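Local coordinates for protein N-formylglutamate amidohydrolase (Ralstonia eutropha, PDB 2Q7S) that binds a zinc ion and probably acts as a hydrolase of the N-formylglutamate amidohydrolase family, at residues N170-P175 / S246-I251; L195-G200 / A223-Y228. All blocks are in the same frame, centred on the assembly; numbering follows the deposited sequence.

Contact 1 (N170-P175 / S246-I251); sequences NLHSMP and SLQIEI. With ZN (zinc ion), chain C.
His172 N donates to Ile249 O at 2.8 Å, in the middle of a parallel ladder between residues 170-174 and 246-251. Asn170 N gives its hydrogen to Leu247 O, and Asn170 O accepts from Ile249 N. Further on, His172 O takes Ile251 N, and Ile251 O takes Met174 N. Strand 166-174 is the middle strand of the mixed sheet, with 244-252 beside it.

Asn170, His172, Gln248 and Glu250 share one face. The His172 ring has CG beside its own backbone N (chi1 -61°), and its ND1 binds the zinc ion at 2.0 Å. His32 and Asp55 complete the protein part of the site. On the far side of the ring, His172 NE2 donates to Asn170 OD1 at 2.7 Å, close to the ring plane. That oxygen also accepts from Asn85, and Asn170 ND2 is bonded to Asp29. Gln248 NE2 lies over one ring face, offset toward its rim, and donates to Glu250 OE2 at 2.9 Å, on the anti lone pair. Glu250 OE1 packs 3.3 Å from His172 CB.

The ring is thus held at both nitrogens. Asn170 is a second-shell residue that probably helps to fix the ring's rotation.

Contact 2 (L195-G200 / A223-Y228); sequences LGDRDG and ARNDPY
Asn225 reaches across to Asp197 with both ends of its amide, and these bonds form the tight part of the contact. Its ND2 donates to Asp197 OD1 at 2.8 Å, and its OD1 accepts from Asp197 N at 3.2 Å. The two side chains cross at about a right angle. The Asp199 N bond to Asn225 OD1 is weak. Asp197 OD1 also accepts from Gly200 N at 2.7 Å, which makes an Asx motif. Gly200 N and Asn225 ND2 meet this oxygen from opposite faces of the carboxylate. Asp197 CG sits between its own backbone N and carbonyl carbon (chi1 65°), which turns OD1 back over the turn toward Gly200.

Before the turn, Leu195 N bonds to Ala223 O, and Asn225 N bonds to Leu195 O at 2.9 Å. These join the parallel strands 193-196 and 222-224 of a beta-alpha-beta unit whose crossover helix is 205-217. Leu195 packs against that helix, on Val208 and Val211. Gly196 CA lies 3.4 Å from Tyr228 O.

The side of Arg224 and Asp199 is looser and partly exposed. One water donates to Asp197 OD2 at 2.7 Å and accepts from Arg224 NH1, so it bridges two opposite charges that do not touch. The Arg224 guanidinium also makes salt bridges to Asp209 and Glu212 of the helix. Exposed Asp199 rests its OD1 near Asn225 CB, 3.5 Å away, while its OD2 makes a salt bridge to Lys229.

Contact 1 is core and contact 2 lies toward the edge of the same mixed sheet. Strand 244-252 of contact 1 neighbours strand 193-196 of contact 2, and strand 222-224 is one of the sheet's two outermost strands in this chain. The join is direct: Gln248 N probably hydrogen-bonds to Gly196 O at 2.8 Å. Ile249 CG1 packs on Leu195 CD2, and Met174 SE touches Tyr228 CE2 at 3.5 Å. In contact 1 a full strand ladder carries buried polar side chains, one of which, His172, binds the zinc ion. In contact 2 the ladder is short, and an asparagine, a turn and a bridging water do much of the joining. The side chain of Tyr228 comes, at its nearest, within about 7 Å of the zinc ion.

Contact 1 (N170-P175 / S246-I251)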
loop_
_atom_site.group_PDB
_atom_site.type_symbol
_atom_site.label_atom_id
_atom_site.label_comp_id
_atom_site.label_asym_id
_atom_site.label_seq_id
_atom_site.Cartn_x
_atom_site.Cartn_y
_atom_site.Cartn_z
ATOM N N ASN A 170 2.410 -5.543 -0.787
ATOM C CA ASN A 170 2.079 -4.151 -0.527
ATOM C C ASN A 170 0.770 -3.826 -1.298
ATOM O O ASN A 170 0.730 -3.894 -2.525
ATOM C CB ASN A 170 3.298 -3.304 -1.000
ATOM C CG ASN A 170 3.207 -1.857 -0.616
ATOM O OD1 ASN A 170 3.090 -0.990 -1.487
ATOM N ND2 ASN A 170 3.282 -1.572 0.662
ATOM N N LEU A 171 -0.310 -3.506 -0.583
ATOM C CA LEU A 171 -1.636 -3.595 -1.113
ATOM C C LEU A 171 -2.246 -2.224 -1.316
ATOM O O LEU A 171 -2.234 -1.413 -0.392
ATOM C CB LEU A 171 -2.526 -4.420 -0.118
ATOM C CG LEU A 171 -2.012 -5.822 0.237
ATOM C CD1 LEU A 171 -2.893 -6.521 1.304
ATOM C CD2 LEU A 171 -1.872 -6.690 -0.986
ATOM N N HIS A 172 -2.853 -2.001 -2.496
ATOM C CA HIS A 172 -3.389 -0.698 -2.883
ATOM C C HIS A 172 -4.638 -0.816 -3.708
ATOM O O HIS A 172 -5.023 -1.893 -4.170
ATOM C CB HIS A 172 -2.344 0.094 -3.725
ATOM C CG HIS A 172 -1.104 0.355 -2.985
ATOM N ND1 HIS A 172 -0.871 1.544 -2.325
ATOM C CD2 HIS A 172 -0.074 -0.461 -2.693
ATOM C CE1 HIS A 172 0.276 1.449 -1.686
ATOM N NE2 HIS A 172 0.776 0.247 -1.891
ATOM N N SER A 173 -5.294 0.316 -3.837
ATOM C CA SER A 173 -6.248 0.540 -4.922
ATOM C C SER A 173 -5.954 1.865 -5.628
ATOM O O SER A 173 -5.387 2.785 -5.068
ATOM C CB SER A 173 -7.681 0.516 -4.380
ATOM O OG SER A 173 -7.935 1.654 -3.607
HETATM N N MSE A 174 -6.463 1.987 -6.825
HETATM C CA MSE A 174 -6.161 3.106 -7.661
HETATM C C MSE A 174 -7.438 3.603 -8.358
HETATM O O MSE A 174 -8.367 2.803 -8.653
HETATM C CB MSE A 174 -5.081 2.682 -8.670
HETATM C CG MSE A 174 -5.363 1.394 -9.359
HETATM SE SE MSE A 174 -4.078 0.949 -10.757
HETATM C CE MSE A 174 -5.244 -0.456 -11.376
ATOM N N PRO A 175 -7.496 4.914 -8.647
ATOM C CA PRO A 175 -8.622 5.477 -9.364
ATOM C C PRO A 175 -8.605 5.134 -10.835
ATOM O O PRO A 175 -7.563 4.747 -11.397
ATOM C CB PRO A 175 -8.442 6.987 -9.149
ATOM C CG PRO A 175 -6.997 7.140 -8.991
ATOM C CD PRO A 175 -6.511 5.939 -8.280
ATOM N N SER A 246 9.146 -8.935 -2.548
ATOM C CA SER A 246 8.137 -7.911 -2.372
ATOM C C SER A 246 7.433 -7.670 -3.727
ATOM O O SER A 246 8.071 -7.546 -4.835
ATOM C CB SER A 246 8.779 -6.629 -1.841
ATOM O OG SER A 246 7.857 -5.700 -1.311
ATOM N N LEU A 247 6.128 -7.546 -3.620
ATOM C CA LEU A 247 5.238 -7.276 -4.763
ATOM C C LEU A 247 4.190 -6.206 -4.405
ATOM O O LEU A 247 3.437 -6.379 -3.455
ATOM C CB LEU A 247 4.538 -8.591 -5.146
ATOM C CG LEU A 247 3.600 -8.529 -6.366
ATOM C CD1 LEU A 247 4.429 -8.156 -7.628
ATOM C CD2 LEU A 247 2.899 -9.893 -6.499
ATOM N N GLN A 248 4.115 -5.106 -5.160
ATOM C CA GLN A 248 3.046 -4.127 -4.930
ATOM C C GLN A 248 1.844 -4.549 -5.773
ATOM O O GLN A 248 1.989 -4.848 -6.946
ATOM C CB GLN A 248 3.521 -2.739 -5.311
ATOM C CG GLN A 248 2.629 -1.624 -4.852
ATOM C CD GLN A 248 3.283 -0.260 -4.927
ATOM O OE1 GLN A 248 4.434 -0.078 -4.525
ATOM N NE2 GLN A 248 2.549 0.709 -5.450
ATOM N N ILE A 249 0.659 -4.618 -5.179
ATOM C CA ILE A 249 -0.574 -4.970 -5.926
ATOM C C ILE A 249 -1.609 -3.857 -5.862
ATOM O O ILE A 249 -2.074 -3.470 -4.734
ATOM C CB ILE A 249 -1.253 -6.274 -5.375
ATOM C CG1 ILE A 249 -0.246 -7.442 -5.348
ATOM C CG2 ILE A 249 -2.504 -6.599 -6.208
ATOM C CD1 ILE A 249 -0.850 -8.816 -4.949
ATOM N N GLU A 250 -2.033 -3.395 -7.046
ATOM C CA GLU A 250 -2.985 -2.274 -7.154
ATOM C C GLU A 250 -4.302 -2.713 -7.791
ATOM O O GLU A 250 -4.284 -3.298 -8.824
ATOM C CB GLU A 250 -2.370 -1.166 -8.009
ATOM C CG GLU A 250 -1.077 -0.601 -7.496
ATOM C CD GLU A 250 -1.215 0.725 -6.827
ATOM O OE1 GLU A 250 -2.342 1.265 -6.769
ATOM O OE2 GLU A 250 -0.192 1.224 -6.328
ATOM N N ILE A 251 -5.429 -2.406 -7.151
ATOM C CA ILE A 251 -6.743 -2.755 -7.619
ATOM C C ILE A 251 -7.501 -1.512 -8.126
ATOM O O ILE A 251 -7.706 -0.530 -7.389
ATOM C CB ILE A 251 -7.554 -3.413 -6.442
ATOM C CG1 ILE A 251 -6.843 -4.659 -5.923
ATOM C CG2 ILE A 251 -8.966 -3.755 -6.817
ATOM C CD1 ILE A 251 -7.571 -5.309 -4.794
HETATM ZN ZN ZN C . -2.068 3.123 -2.384
#

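Contact 2 (L195-G200 / A223-Y228)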
loop_
_atom_site.group_PDB
_atom_site.type_symbol
_atom_site.label_atom_id
_atom_site.label_comp_id
_atom_site.label_asym_id
_atom_site.label_seq_id
_atom_site.Cartn_x
_atom_site.Cartn_y
_atom_site.Cartn_z
ATOM N N LEU A 195 0.551 -5.026 -11.006
ATOM C CA LEU A 195 1.554 -5.702 -10.163
ATOM C C LEU A 195 2.907 -5.019 -10.384
ATOM O O LEU A 195 3.414 -5.015 -11.469
ATOM C CB LEU A 195 1.651 -7.174 -10.567
ATOM C CG LEU A 195 0.357 -7.957 -10.510
ATOM C CD1 LEU A 195 0.576 -9.429 -10.979
ATOM C CD2 LEU A 195 -0.267 -7.890 -9.112
ATOM N N GLY A 196 3.443 -4.391 -9.343
ATOM C CA GLY A 196 4.725 -3.714 -9.415
ATOM C C GLY A 196 5.789 -4.495 -8.661
ATOM O O GLY A 196 5.641 -4.793 -7.483
ATOM N N ASP A 197 6.871 -4.811 -9.373
ATOM C CA ASP A 197 8.006 -5.500 -8.798
ATOM C C ASP A 197 9.317 -4.899 -9.355
ATOM O O ASP A 197 10.337 -5.592 -9.468
ATOM C CB ASP A 197 7.849 -6.995 -9.071
ATOM C CG ASP A 197 7.910 -7.352 -10.614
ATOM O OD1 ASP A 197 8.097 -6.460 -11.484
ATOM O OD2 ASP A 197 7.844 -8.553 -10.948
ATOM N N ARG A 198 9.265 -3.602 -9.691
ATOM C CA ARG A 198 10.422 -2.810 -10.167
ATOM C C ARG A 198 11.033 -3.526 -11.351
ATOM O O ARG A 198 12.171 -3.940 -11.306
ATOM C CB ARG A 198 11.458 -2.571 -9.029
ATOM C CG ARG A 198 10.826 -2.030 -7.743
ATOM C CD ARG A 198 10.600 -0.561 -7.781
ATOM N NE ARG A 198 11.882 0.106 -7.716
ATOM C CZ ARG A 198 12.110 1.313 -7.227
ATOM N NH1 ARG A 198 11.136 2.085 -6.750
ATOM N NH2 ARG A 198 13.354 1.753 -7.230
ATOM N N ASP A 199 10.201 -3.712 -12.377
ATOM C CA ASP A 199 10.506 -4.456 -13.611
ATOM C C ASP A 199 11.150 -5.822 -13.414
ATOM O O ASP A 199 12.149 -6.155 -14.053
ATOM C CB ASP A 199 11.355 -3.602 -14.535
ATOM C CG ASP A 199 10.669 -2.305 -14.931
ATOM O OD1 ASP A 199 9.470 -2.353 -15.320
ATOM O OD2 ASP A 199 11.360 -1.244 -14.891
ATOM N N GLY A 200 10.550 -6.618 -12.538
ATOM C CA GLY A 200 10.958 -7.987 -12.372
ATOM C C GLY A 200 12.129 -8.232 -11.445
ATOM O O GLY A 200 12.783 -9.259 -11.587
ATOM N N ALA A 223 -1.885 -6.027 -15.511
ATOM C CA ALA A 223 -0.695 -5.416 -16.146
ATOM C C ALA A 223 0.435 -5.489 -15.129
ATOM O O ALA A 223 0.182 -5.380 -13.926
ATOM C CB ALA A 223 -0.949 -3.911 -16.534
ATOM N N ARG A 224 1.664 -5.683 -15.603
ATOM C CA ARG A 224 2.852 -5.596 -14.750
ATOM C C ARG A 224 3.480 -4.239 -14.993
ATOM O O ARG A 224 3.613 -3.823 -16.138
ATOM C CB ARG A 224 3.873 -6.682 -15.114
ATOM C CG ARG A 224 3.347 -8.096 -14.869
ATOM C CD ARG A 224 4.464 -9.142 -14.991
ATOM N NE ARG A 224 3.915 -10.502 -15.035
ATOM C CZ ARG A 224 4.610 -11.594 -14.747
ATOM N NH1 ARG A 224 5.883 -11.508 -14.376
ATOM N NH2 ARG A 224 4.017 -12.779 -14.780
ATOM N N ASN A 225 3.874 -3.570 -13.920
ATOM C CA ASN A 225 4.762 -2.382 -13.994
ATOM C C ASN A 225 4.264 -1.243 -14.869
ATOM O O ASN A 225 5.057 -0.476 -15.441
ATOM C CB ASN A 225 6.179 -2.825 -14.360
ATOM C CG ASN A 225 6.755 -3.763 -13.307
ATOM O OD1 ASN A 225 6.982 -3.347 -12.185
ATOM N ND2 ASN A 225 6.908 -5.037 -13.640
ATOM N N ASP A 226 2.947 -1.083 -14.887
ATOM C CA ASP A 226 2.247 -0.172 -15.803
ATOM C C ASP A 226 0.890 0.255 -15.186
ATOM O O ASP A 226 -0.065 -0.534 -15.183
ATOM C CB ASP A 226 2.020 -0.884 -17.123
ATOM C CG ASP A 226 1.428 0.021 -18.192
ATOM O OD1 ASP A 226 1.189 1.216 -17.903
ATOM O OD2 ASP A 226 1.216 -0.459 -19.331
ATOM N N PRO A 227 0.805 1.487 -14.637
ATOM C CA PRO A 227 1.821 2.535 -14.510
ATOM C C PRO A 227 2.630 2.464 -13.196
ATOM O O PRO A 227 3.523 3.270 -13.022
ATOM C CB PRO A 227 0.992 3.819 -14.542
ATOM C CG PRO A 227 -0.304 3.397 -13.853
ATOM C CD PRO A 227 -0.481 1.934 -14.067
ATOM N N TYR A 228 2.343 1.486 -12.335
ATOM C CA TYR A 228 2.964 1.369 -11.022
ATOM C C TYR A 228 3.976 0.242 -10.933
ATOM O O TYR A 228 3.600 -0.942 -10.924
ATOM C CB TYR A 228 1.908 1.098 -9.963
ATOM C CG TYR A 228 0.896 2.191 -9.836
ATOM C CD1 TYR A 228 1.207 3.365 -9.204
ATOM C CD2 TYR A 228 -0.382 2.044 -10.346
ATOM C CE1 TYR A 228 0.277 4.359 -9.075
ATOM C CE2 TYR A 228 -1.317 3.040 -10.218
ATOM C CZ TYR A 228 -0.982 4.194 -9.593
ATOM O OH TYR A 228 -1.925 5.194 -9.452
HETATM O O HOH W 1 7.693 -9.352 -13.538
#